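Side-chain contact in photosystem II assembly protein Ycf48 (Thermosynechococcus elongatus, PDB 5OJ5), which probably assists the early assembly of photosystem II and the replacement of photodamaged D1, and binds the C-terminal extension of D1: residues L146-G151 / L188-S193. Residues are numbered along the deposited sequence; the frame is centred on the assembly and turned at random.
Sequences LIKALG and LNRSPS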
# COMPACT_ATOMS: atom_id res chain seq x y z
N LEU A 146 6.21 -4.82 -6.51
CA LEU A 146 5.91 -3.39 -6.52
C LEU A 146 6.49 -2.81 -7.79
O LEU A 146 7.61 -3.16 -8.18
CB LEU A 146 6.54 -2.72 -5.27
CG LEU A 146 6.34 -1.22 -5.16
CD1 LEU A 146 6.36 -0.85 -3.69
CD2 LEU A 146 7.43 -0.42 -5.84
N ILE A 147 5.75 -1.90 -8.41
CA ILE A 147 6.29 -1.07 -9.49
C ILE A 147 5.96 0.36 -9.16
O ILE A 147 4.89 0.67 -8.62
CB ILE A 147 5.73 -1.51 -10.86
CG1 ILE A 147 6.47 -0.81 -12.01
CG2 ILE A 147 4.24 -1.35 -10.98
CD1 ILE A 147 6.88 -1.56 -13.09
N LYS A 148 6.91 1.25 -9.46
CA LYS A 148 6.73 2.68 -9.28
C LYS A 148 7.04 3.38 -10.59
O LYS A 148 8.18 3.31 -11.09
CB LYS A 148 7.61 3.20 -8.14
CG LYS A 148 7.51 4.70 -8.00
CD LYS A 148 6.15 5.13 -7.44
CE LYS A 148 6.02 6.58 -7.17
NZ LYS A 148 4.62 6.88 -6.68
N ALA A 149 6.04 4.08 -11.12
CA ALA A 149 6.22 4.86 -12.34
C ALA A 149 6.97 6.14 -12.01
O ALA A 149 6.58 6.87 -11.09
CB ALA A 149 4.86 5.26 -12.90
N LEU A 150 8.04 6.43 -12.75
CA LEU A 150 8.80 7.66 -12.57
C LEU A 150 8.53 8.66 -13.68
O LEU A 150 9.02 9.79 -13.62
CB LEU A 150 10.29 7.34 -12.48
CG LEU A 150 10.67 6.43 -11.31
CD1 LEU A 150 12.11 5.98 -11.42
CD2 LEU A 150 10.38 7.05 -9.96
N GLY A 151 7.74 8.29 -14.68
CA GLY A 151 7.44 9.14 -15.81
C GLY A 151 8.47 9.01 -16.91
O GLY A 151 9.61 8.59 -16.71
N LEU A 188 6.17 -3.96 2.43
CA LEU A 188 7.13 -3.11 1.74
C LEU A 188 6.49 -1.75 1.56
O LEU A 188 5.36 -1.66 1.08
CB LEU A 188 7.43 -3.73 0.36
CG LEU A 188 8.32 -2.94 -0.58
CD1 LEU A 188 9.72 -2.76 -0.04
CD2 LEU A 188 8.36 -3.60 -1.95
N ASN A 189 7.22 -0.68 1.89
CA ASN A 189 6.72 0.68 1.67
C ASN A 189 7.85 1.55 1.16
O ASN A 189 9.03 1.29 1.42
CB ASN A 189 6.07 1.27 2.93
CG ASN A 189 4.61 0.91 3.02
OD1 ASN A 189 3.86 1.17 2.08
ND2 ASN A 189 4.20 0.27 4.10
N ARG A 190 7.48 2.62 0.47
CA ARG A 190 8.38 3.53 -0.21
C ARG A 190 8.26 4.95 0.35
O ARG A 190 7.16 5.38 0.71
CB ARG A 190 8.02 3.55 -1.72
CG ARG A 190 9.04 4.28 -2.56
CD ARG A 190 8.59 4.29 -4.02
NE ARG A 190 9.64 4.68 -4.95
CZ ARG A 190 9.89 5.93 -5.32
NH1 ARG A 190 9.18 6.95 -4.83
NH2 ARG A 190 10.89 6.16 -6.17
N SER A 191 9.37 5.67 0.42
CA SER A 191 9.36 7.06 0.85
C SER A 191 9.30 7.99 -0.38
O SER A 191 9.60 7.60 -1.50
CB SER A 191 10.59 7.37 1.68
OG SER A 191 11.66 7.71 0.83
N PRO A 192 9.07 9.29 -0.16
CA PRO A 192 9.06 10.26 -1.29
C PRO A 192 10.37 10.36 -2.00
O PRO A 192 10.39 10.73 -3.18
CB PRO A 192 8.70 11.59 -0.62
CG PRO A 192 7.86 11.19 0.54
CD PRO A 192 8.49 9.84 1.06
N SER A 193 11.47 10.08 -1.34
CA SER A 193 12.75 10.15 -2.00
C SER A 193 13.24 8.81 -2.48
O SER A 193 14.42 8.67 -2.83
CB SER A 193 13.74 10.82 -1.11
OG SER A 193 13.69 10.14 0.10
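Leu188 meets Leu146 across the gap between the first strands of two successive propeller blades, which run nearly parallel (11°) with axes 9.7 Å apart. Its CD2 methyl does the touching, lying 3.8 Å from Leu146 CD1 and close to CB of the same residue, while the two side chains cross at about a right angle. Ile158 and Tyr196, from the second strands of the two blades, add to this apolar patch.

Asn189 turns in the other direction, toward the following blade, where its ND2 donates to Met230 O. Arg190 then reaches back over the gap: with CG anti to the backbone N (chi1 -170°) and the chain extended as far as NE, it brings one face of the guanidinium against the aliphatic part of Lys148. CG of Lys148 sits over that face, offset toward the rim, 3.7 Å from Arg190 NE, and CE follows at 3.9 Å from Arg190 NH1. Leu150 approaches obliquely, its CD2 3.9 Å from Arg190 NH2.

The guanidinium nitrogens have partners on the neighbouring strands: NH2 forms a salt bridge with Glu156, in the blade of Lys148, and NE a hydrogen bond with Tyr196 OH, in its own. Lys148 NZ stays 4.9 Å from Arg190 NH1, a proximity of like charges that Glu156 probably eases. The two segments themselves thus meet through methyl contact and hydrocarbon laid on a guanidinium face, while the salt bridge to Glu156 supplies a polar tie between the blades.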